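Local coordinates for putative vitamin-B12 independent methionine synthase family protein (Listeria monocytogenes, PDB 1YPX), which is a putative cobalamin-independent methionine synthase, which probably binds zinc and transfers a methyl group from a folate to homocysteine, at residues F7-I21 with Q53-F66. Residues are numbered along the deposited sequence; the frame is centred on the assembly and turned at random.
Sequences FYADHVGSILRTKGI and QKEVGLKSITDGEF
Thr-62 and Gly-13 are joined by a hydrogen bond of 2.6 Å from Thr-62 OG1 to Gly-13 O, which it meets in the carbonyl plane on a lone pair. The same hydroxyl oxygen accepts from the backbone N of Gly-64, closing an ST turn; with chi1 at 64°, OG1 sits between the backbone N and carbonyl carbon of Thr-62, where it can serve both partners. Ser-60 OG donates to Asp-10 OD1 at 2.8 Å, coming from above the carboxylate plane, while His-11 N takes the anti lone pair of that oxygen. Two bonds thus grip OD1, and OD2 receives Phe-7 N and Tyr-183 OH, fixing the rotation of the buried carboxylate. The His-11 ring reaches across edge-on: NE2 donates to Ser-60 O at 3.1 Å, with that oxygen near the ring plane but the N-H coming from above the carbonyl plane. Gln-53, whose amide is turned nearly perpendicular to this ring (83°), accepts from Thr-62 N through OE1 and donates to Thr-62 O through NE2, so the amide is held at both ends. Strand 60-61 lies beside strand 132-138 in the parallel sheet of a TIM-barrel-like fold, and the 7-21 segment runs along the strand and the turn beyond it, with backbone bonds tying Tyr-8 and Asp-10 to Leu-330. Past the strand, Asp-63 to Phe-66 form a type I' turn, where Ile-15 N binds Gly-64 O at 3.3 Å. Phe-66 CE1 lies 3.9 Å from Ile-15 CG2, and Ile-21 CG2 packs obliquely against the same ring. At the other end, Lys-59 lays its aliphatic chain over one face of Phe-7, CD 3.7 Å from the ring centroid in a CH-pi contact, while Ser-60 CB abuts the ring edge.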
ATOM      1  N   PHE A   7       9.780  -8.464  -1.365  1.00 56.90           N
ATOM      2  CA  PHE A   7      10.337  -9.777  -1.701  1.00 55.08           C
ATOM      3  C   PHE A   7       9.781 -10.336  -2.998  1.00 53.57           C
ATOM      4  O   PHE A   7       8.695  -9.950  -3.436  1.00 52.05           O
ATOM      5  CB  PHE A   7      10.057 -10.780  -0.576  1.00 54.50           C
ATOM      6  CG  PHE A   7      10.149 -10.185   0.789  1.00 54.54           C
ATOM      7  CD1 PHE A   7       9.013  -9.685   1.416  1.00 55.01           C
ATOM      8  CD2 PHE A   7      11.384 -10.041   1.415  1.00 55.10           C
ATOM      9  CE1 PHE A   7       9.106  -9.047   2.640  1.00 56.02           C
ATOM     10  CE2 PHE A   7      11.494  -9.400   2.645  1.00 54.32           C
ATOM     11  CZ  PHE A   7      10.357  -8.900   3.259  1.00 55.46           C
ATOM     12  N   TYR A   8      10.522 -11.265  -3.598  1.00 53.16           N
ATOM     13  CA  TYR A   8      10.096 -11.889  -4.846  1.00 50.01           C
ATOM     14  C   TYR A   8       8.640 -12.322  -4.768  1.00 48.18           C
ATOM     15  O   TYR A   8       7.914 -12.217  -5.751  1.00 49.10           O
ATOM     16  CB  TYR A   8      10.987 -13.083  -5.166  1.00 50.15           C
ATOM     17  CG  TYR A   8      12.446 -12.721  -5.299  1.00 49.84           C
ATOM     18  CD1 TYR A   8      12.873 -11.794  -6.241  1.00 50.56           C
ATOM     19  CD2 TYR A   8      13.401 -13.318  -4.491  1.00 50.78           C
ATOM     20  CE1 TYR A   8      14.222 -11.475  -6.370  1.00 52.13           C
ATOM     21  CE2 TYR A   8      14.745 -13.006  -4.609  1.00 50.80           C
ATOM     22  CZ  TYR A   8      15.148 -12.090  -5.547  1.00 50.75           C
ATOM     23  OH  TYR A   8      16.482 -11.804  -5.667  1.00 52.75           O
ATOM     24  N   ALA A   9       8.228 -12.832  -3.610  1.00 46.46           N
ATOM     25  CA  ALA A   9       6.838 -13.228  -3.391  1.00 46.92           C
ATOM     26  C   ALA A   9       6.355 -12.288  -2.298  1.00 47.23           C
ATOM     27  O   ALA A   9       6.652 -12.479  -1.116  1.00 51.31           O
ATOM     28  CB  ALA A   9       6.741 -14.668  -2.928  1.00 45.44           C
ATOM     29  N   ASP A  10       5.631 -11.256  -2.704  1.00 44.95           N
ATOM     30  CA  ASP A  10       5.137 -10.255  -1.774  1.00 41.43           C
ATOM     31  C   ASP A  10       3.650 -10.058  -2.070  1.00 41.54           C
ATOM     32  O   ASP A  10       3.108 -10.702  -2.969  1.00 39.15           O
ATOM     33  CB  ASP A  10       5.912  -8.960  -2.000  1.00 39.83           C
ATOM     34  CG  ASP A  10       6.100  -8.155  -0.734  1.00 40.49           C
ATOM     35  OD1 ASP A  10       5.128  -8.054   0.053  1.00 42.04           O
ATOM     36  OD2 ASP A  10       7.213  -7.615  -0.537  1.00 35.13           O
ATOM     37  N   HIS A  11       2.984  -9.187  -1.313  1.00 41.04           N
ATOM     38  CA  HIS A  11       1.566  -8.927  -1.542  1.00 40.78           C
ATOM     39  C   HIS A  11       1.179  -7.527  -1.098  1.00 41.45           C
ATOM     40  O   HIS A  11       1.791  -6.970  -0.188  1.00 44.17           O
ATOM     41  CB  HIS A  11       0.705  -9.985  -0.839  1.00 39.08           C
ATOM     42  CG  HIS A  11       0.811  -9.980   0.655  1.00 37.62           C
ATOM     43  ND1 HIS A  11      -0.201  -9.518   1.471  1.00 34.91           N
ATOM     44  CD2 HIS A  11       1.783 -10.431   1.482  1.00 37.64           C
ATOM     45  CE1 HIS A  11       0.143  -9.689   2.734  1.00 37.58           C
ATOM     46  NE2 HIS A  11       1.344 -10.242   2.769  1.00 36.54           N
ATOM     47  N   VAL A  12       0.168  -6.955  -1.754  1.00 41.32           N
ATOM     48  CA  VAL A  12      -0.285  -5.596  -1.457  1.00 37.84           C
ATOM     49  C   VAL A  12      -0.545  -5.361   0.028  1.00 36.97           C
ATOM     50  O   VAL A  12      -0.093  -4.356   0.582  1.00 34.31           O
ATOM     51  CB  VAL A  12      -1.552  -5.244  -2.284  1.00 38.64           C
ATOM     52  CG1 VAL A  12      -2.130  -3.892  -1.844  1.00 37.98           C
ATOM     53  CG2 VAL A  12      -1.189  -5.186  -3.757  1.00 37.85           C
ATOM     54  N   GLY A  13      -1.271  -6.279   0.666  1.00 36.21           N
ATOM     55  CA  GLY A  13      -1.547  -6.121   2.081  1.00 35.25           C
ATOM     56  C   GLY A  13      -2.924  -6.477   2.620  1.00 35.71           C
ATOM     57  O   GLY A  13      -3.017  -7.203   3.612  1.00 37.96           O
ATOM     58  N   SER A  14      -4.000  -5.989   2.015  1.00 34.59           N
ATOM     59  CA  SER A  14      -5.317  -6.320   2.565  1.00 37.66           C
ATOM     60  C   SER A  14      -5.660  -7.794   2.399  1.00 38.04           C
ATOM     61  O   SER A  14      -5.367  -8.392   1.373  1.00 37.54           O
ATOM     62  CB  SER A  14      -6.418  -5.487   1.906  1.00 40.37           C
ATOM     63  OG  SER A  14      -6.731  -6.004   0.627  1.00 41.82           O
ATOM     64  N   ILE A  15      -6.289  -8.362   3.421  1.00 39.69           N
ATOM     65  CA  ILE A  15      -6.704  -9.758   3.415  1.00 42.06           C
ATOM     66  C   ILE A  15      -8.221  -9.818   3.648  1.00 45.40           C
ATOM     67  O   ILE A  15      -8.802  -8.929   4.280  1.00 46.95           O
ATOM     68  CB  ILE A  15      -5.968 -10.568   4.540  1.00 42.17           C
ATOM     69  CG1 ILE A  15      -4.506 -10.839   4.145  1.00 39.45           C
ATOM     70  CG2 ILE A  15      -6.706 -11.858   4.840  1.00 42.18           C
ATOM     71  CD1 ILE A  15      -4.344 -11.621   2.836  1.00 41.53           C
ATOM     72  N   LEU A  16      -8.856 -10.866   3.127  1.00 49.06           N
ATOM     73  CA  LEU A  16     -10.302 -11.080   3.263  1.00 51.58           C
ATOM     74  C   LEU A  16     -10.772 -11.127   4.709  1.00 52.58           C
ATOM     75  O   LEU A  16     -10.222 -11.872   5.518  1.00 53.87           O
ATOM     76  CB  LEU A  16     -10.683 -12.400   2.602  1.00 52.82           C
ATOM     77  CG  LEU A  16     -11.272 -12.410   1.200  1.00 56.09           C
ATOM     78  CD1 LEU A  16     -10.487 -11.513   0.242  1.00 59.76           C
ATOM     79  CD2 LEU A  16     -11.263 -13.843   0.725  1.00 57.53           C
ATOM     80  N   ARG A  17     -11.814 -10.373   5.028  1.00 53.49           N
ATOM     81  CA  ARG A  17     -12.342 -10.359   6.393  1.00 57.00           C
ATOM     82  C   ARG A  17     -12.991 -11.701   6.756  1.00 58.60           C
ATOM     83  O   ARG A  17     -13.845 -12.198   6.026  1.00 60.32           O
ATOM     84  CB  ARG A  17     -13.380  -9.234   6.570  1.00 56.69           C
ATOM     85  CG  ARG A  17     -12.921  -7.834   6.124  1.00 58.44           C
ATOM     86  CD  ARG A  17     -12.896  -7.708   4.590  1.00 59.94           C
ATOM     87  NE  ARG A  17     -13.393  -8.934   3.952  1.00 61.43           N
ATOM     88  CZ  ARG A  17     -13.424  -9.159   2.645  1.00 59.72           C
ATOM     89  NH1 ARG A  17     -12.992  -8.235   1.797  1.00 59.91           N
ATOM     90  NH2 ARG A  17     -13.868 -10.325   2.190  1.00 60.87           N
ATOM     91  N   THR A  18     -12.587 -12.287   7.880  1.00 59.95           N
ATOM     92  CA  THR A  18     -13.169 -13.557   8.308  1.00 61.22           C
ATOM     93  C   THR A  18     -14.544 -13.317   8.908  1.00 62.77           C
ATOM     94  O   THR A  18     -14.990 -12.173   9.033  1.00 62.32           O
ATOM     95  CB  THR A  18     -12.315 -14.250   9.375  1.00 60.73           C
ATOM     96  OG1 THR A  18     -12.116 -13.361  10.479  1.00 60.24           O
ATOM     97  CG2 THR A  18     -10.973 -14.649   8.797  1.00 62.32           C
ATOM     98  N   LYS A  19     -15.219 -14.400   9.279  1.00 64.63           N
ATOM     99  CA  LYS A  19     -16.540 -14.278   9.876  1.00 65.86           C
ATOM    100  C   LYS A  19     -16.417 -13.726  11.298  1.00 65.69           C
ATOM    101  O   LYS A  19     -17.321 -13.051  11.790  1.00 64.73           O
ATOM    102  CB  LYS A  19     -17.266 -15.637   9.865  1.00 66.59           C
ATOM    103  CG  LYS A  19     -18.617 -15.633  10.590  1.00 69.34           C
ATOM    104  CD  LYS A  19     -19.557 -16.749  10.117  1.00 70.38           C
ATOM    105  CE  LYS A  19     -20.449 -16.303   8.950  1.00 70.25           C
ATOM    106  NZ  LYS A  19     -21.456 -15.259   9.326  1.00 69.43           N
ATOM    107  N   GLY A  20     -15.296 -14.003  11.954  1.00 65.43           N
ATOM    108  CA  GLY A  20     -15.104 -13.487  13.297  1.00 67.51           C
ATOM    109  C   GLY A  20     -15.100 -11.964  13.274  1.00 68.62           C
ATOM    110  O   GLY A  20     -15.793 -11.309  14.054  1.00 68.15           O
ATOM    111  N   ILE A  21     -14.313 -11.393  12.371  1.00 69.45           N
ATOM    112  CA  ILE A  21     -14.249  -9.948  12.250  1.00 70.66           C
ATOM    113  C   ILE A  21     -15.526  -9.419  11.612  1.00 70.83           C
ATOM    114  O   ILE A  21     -15.943  -8.294  11.878  1.00 70.33           O
ATOM    115  CB  ILE A  21     -13.035  -9.509  11.401  1.00 71.00           C
ATOM    116  CG1 ILE A  21     -13.074  -7.991  11.169  1.00 72.53           C
ATOM    117  CG2 ILE A  21     -13.044 -10.235  10.082  1.00 69.82           C
ATOM    118  CD1 ILE A  21     -13.036  -7.153  12.450  1.00 74.74           C
ATOM    119  N   GLN A  53      -0.378 -16.216   6.801  1.00 55.19           N
ATOM    120  CA  GLN A  53       0.509 -15.601   5.819  1.00 52.79           C
ATOM    121  C   GLN A  53       1.869 -16.291   5.936  1.00 52.64           C
ATOM    122  O   GLN A  53       2.630 -16.407   4.968  1.00 52.19           O
ATOM    123  CB  GLN A  53       0.658 -14.092   6.080  1.00 51.54           C
ATOM    124  CG  GLN A  53      -0.619 -13.259   5.953  1.00 48.57           C
ATOM    125  CD  GLN A  53      -0.389 -11.754   6.191  1.00 48.39           C
ATOM    126  OE1 GLN A  53       0.408 -11.101   5.502  1.00 45.21           O
ATOM    127  NE2 GLN A  53      -1.100 -11.206   7.166  1.00 46.10           N
ATOM    128  N   LYS A  54       2.166 -16.772   7.134  1.00 53.78           N
ATOM    129  CA  LYS A  54       3.437 -17.445   7.353  1.00 53.34           C
ATOM    130  C   LYS A  54       3.372 -18.897   6.869  1.00 51.87           C
ATOM    131  O   LYS A  54       4.333 -19.395   6.275  1.00 52.04           O
ATOM    132  CB  LYS A  54       3.816 -17.316   8.829  1.00 51.96           C
ATOM    133  CG  LYS A  54       4.126 -15.859   9.169  1.00 50.93           C
ATOM    134  CD  LYS A  54       3.745 -15.471  10.583  1.00 50.28           C
ATOM    135  CE  LYS A  54       4.686 -16.044  11.598  1.00 49.03           C
ATOM    136  NZ  LYS A  54       4.309 -15.570  12.948  1.00 48.02           N
ATOM    137  N   GLU A  55       2.232 -19.551   7.078  1.00 49.26           N
ATOM    138  CA  GLU A  55       2.057 -20.927   6.626  1.00 51.08           C
ATOM    139  C   GLU A  55       1.984 -21.037   5.093  1.00 50.00           C
ATOM    140  O   GLU A  55       2.095 -22.143   4.541  1.00 49.49           O
ATOM    141  CB  GLU A  55       0.795 -21.562   7.231  1.00 52.89           C
ATOM    142  CG  GLU A  55       0.861 -21.850   8.728  1.00 55.82           C
ATOM    143  CD  GLU A  55      -0.495 -22.241   9.312  1.00 59.63           C
ATOM    144  OE1 GLU A  55      -0.678 -22.092  10.543  1.00 58.90           O
ATOM    145  OE2 GLU A  55      -1.373 -22.701   8.541  1.00 60.12           O
ATOM    146  N   VAL A  56       1.775 -19.916   4.395  1.00 46.46           N
ATOM    147  CA  VAL A  56       1.729 -19.973   2.937  1.00 41.63           C
ATOM    148  C   VAL A  56       3.130 -19.744   2.393  1.00 40.73           C
ATOM    149  O   VAL A  56       3.427 -20.140   1.274  1.00 44.18           O
ATOM    150  CB  VAL A  56       0.737 -18.934   2.300  1.00 42.16           C
ATOM    151  CG1 VAL A  56      -0.692 -19.282   2.684  1.00 37.46           C
ATOM    152  CG2 VAL A  56       1.089 -17.506   2.714  1.00 39.54           C
ATOM    153  N   GLY A  57       3.995 -19.115   3.187  1.00 39.02           N
ATOM    154  CA  GLY A  57       5.363 -18.899   2.755  1.00 37.37           C
ATOM    155  C   GLY A  57       5.752 -17.447   2.696  1.00 39.29           C
ATOM    156  O   GLY A  57       6.931 -17.109   2.549  1.00 39.97           O
ATOM    157  N   LEU A  58       4.754 -16.582   2.806  1.00 40.69           N
ATOM    158  CA  LEU A  58       4.974 -15.144   2.760  1.00 42.98           C
ATOM    159  C   LEU A  58       6.021 -14.695   3.778  1.00 45.11           C
ATOM    160  O   LEU A  58       6.143 -15.267   4.859  1.00 44.62           O
ATOM    161  CB  LEU A  58       3.644 -14.431   2.994  1.00 42.14           C
ATOM    162  CG  LEU A  58       2.794 -14.094   1.758  1.00 44.61           C
ATOM    163  CD1 LEU A  58       3.053 -15.043   0.582  1.00 43.18           C
ATOM    164  CD2 LEU A  58       1.336 -14.125   2.175  1.00 41.98           C
ATOM    165  N   LYS A  59       6.806 -13.694   3.406  1.00 49.37           N
ATOM    166  CA  LYS A  59       7.826 -13.184   4.309  1.00 53.33           C
ATOM    167  C   LYS A  59       7.291 -11.896   4.934  1.00 53.70           C
ATOM    168  O   LYS A  59       7.497 -11.631   6.125  1.00 55.67           O
ATOM    169  CB  LYS A  59       9.141 -12.919   3.563  1.00 55.38           C
ATOM    170  CG  LYS A  59      10.313 -12.607   4.491  1.00 59.54           C
ATOM    171  CD  LYS A  59      11.629 -12.476   3.738  1.00 61.88           C
ATOM    172  CE  LYS A  59      12.835 -12.471   4.695  1.00 63.09           C
ATOM    173  NZ  LYS A  59      13.104 -13.816   5.310  1.00 58.94           N
ATOM    174  N   SER A  60       6.588 -11.103   4.130  1.00 50.78           N
ATOM    175  CA  SER A  60       6.006  -9.871   4.628  1.00 48.89           C
ATOM    176  C   SER A  60       4.615 -10.231   5.141  1.00 46.04           C
ATOM    177  O   SER A  60       3.867 -10.946   4.469  1.00 43.22           O
ATOM    178  CB  SER A  60       5.908  -8.820   3.517  1.00 51.39           C
ATOM    179  OG  SER A  60       4.845  -9.117   2.634  1.00 56.38           O
ATOM    180  N   ILE A  61       4.286  -9.747   6.340  1.00 42.17           N
ATOM    181  CA  ILE A  61       2.998 -10.022   6.976  1.00 41.22           C
ATOM    182  C   ILE A  61       2.266  -8.718   7.351  1.00 40.94           C
ATOM    183  O   ILE A  61       2.880  -7.765   7.843  1.00 38.98           O
ATOM    184  CB  ILE A  61       3.194 -10.939   8.260  1.00 40.61           C
ATOM    185  CG1 ILE A  61       3.461 -12.407   7.869  1.00 42.04           C
ATOM    186  CG2 ILE A  61       1.944 -10.957   9.099  1.00 36.79           C
ATOM    187  CD1 ILE A  61       4.818 -12.711   7.205  1.00 37.83           C
ATOM    188  N   THR A  62       0.956  -8.679   7.102  1.00 41.37           N
ATOM    189  CA  THR A  62       0.133  -7.499   7.409  1.00 42.23           C
ATOM    190  C   THR A  62      -0.968  -7.836   8.408  1.00 43.02           C
ATOM    191  O   THR A  62      -1.027  -8.944   8.926  1.00 44.51           O
ATOM    192  CB  THR A  62      -0.565  -6.929   6.137  1.00 41.02           C
ATOM    193  OG1 THR A  62      -1.489  -7.897   5.619  1.00 33.33           O
ATOM    194  CG2 THR A  62       0.461  -6.581   5.061  1.00 41.54           C
ATOM    195  N   ASP A  63      -1.839  -6.880   8.686  1.00 42.93           N
ATOM    196  CA  ASP A  63      -2.921  -7.172   9.596  1.00 44.61           C
ATOM    197  C   ASP A  63      -4.202  -7.249   8.764  1.00 45.08           C
ATOM    198  O   ASP A  63      -5.316  -7.174   9.283  1.00 43.84           O
ATOM    199  CB  ASP A  63      -2.994  -6.127  10.735  1.00 44.08           C
ATOM    200  CG  ASP A  63      -3.558  -4.782  10.299  1.00 46.98           C
ATOM    201  OD1 ASP A  63      -3.875  -4.591   9.100  1.00 49.50           O
ATOM    202  OD2 ASP A  63      -3.681  -3.903  11.182  1.00 47.10           O
ATOM    203  N   GLY A  64      -4.004  -7.415   7.457  1.00 47.05           N
ATOM    204  CA  GLY A  64      -5.097  -7.531   6.505  1.00 48.92           C
ATOM    205  C   GLY A  64      -6.049  -6.358   6.491  1.00 50.12           C
ATOM    206  O   GLY A  64      -7.144  -6.446   5.931  1.00 50.01           O
ATOM    207  N   GLU A  65      -5.619  -5.258   7.103  1.00 50.15           N
ATOM    208  CA  GLU A  65      -6.416  -4.036   7.203  1.00 49.90           C
ATOM    209  C   GLU A  65      -7.751  -4.309   7.849  1.00 49.48           C
ATOM    210  O   GLU A  65      -8.723  -3.588   7.634  1.00 49.00           O
ATOM    211  CB  GLU A  65      -6.587  -3.394   5.827  1.00 51.50           C
ATOM    212  CG  GLU A  65      -5.288  -2.763   5.335  1.00 52.20           C
ATOM    213  CD  GLU A  65      -5.355  -2.240   3.919  1.00 55.12           C
ATOM    214  OE1 GLU A  65      -6.321  -1.504   3.582  1.00 57.71           O
ATOM    215  OE2 GLU A  65      -4.420  -2.550   3.142  1.00 54.88           O
ATOM    216  N   PHE A  66      -7.753  -5.347   8.683  1.00 50.63           N
ATOM    217  CA  PHE A  66      -8.927  -5.810   9.422  1.00 50.32           C
ATOM    218  C   PHE A  66      -9.593  -4.765  10.313  1.00 50.44           C
ATOM    219  O   PHE A  66     -10.804  -4.813  10.515  1.00 52.97           O
ATOM    220  CB  PHE A  66      -8.537  -7.024  10.268  1.00 49.05           C
ATOM    221  CG  PHE A  66      -8.602  -8.322   9.522  1.00 49.59           C
ATOM    222  CD1 PHE A  66      -8.325  -8.369   8.160  1.00 49.47           C
ATOM    223  CD2 PHE A  66      -8.967  -9.496  10.171  1.00 48.47           C
ATOM    224  CE1 PHE A  66      -8.417  -9.562   7.457  1.00 49.55           C
ATOM    225  CE2 PHE A  66      -9.061 -10.696   9.478  1.00 51.00           C
ATOM    226  CZ  PHE A  66      -8.787 -10.730   8.115  1.00 50.27           C
TER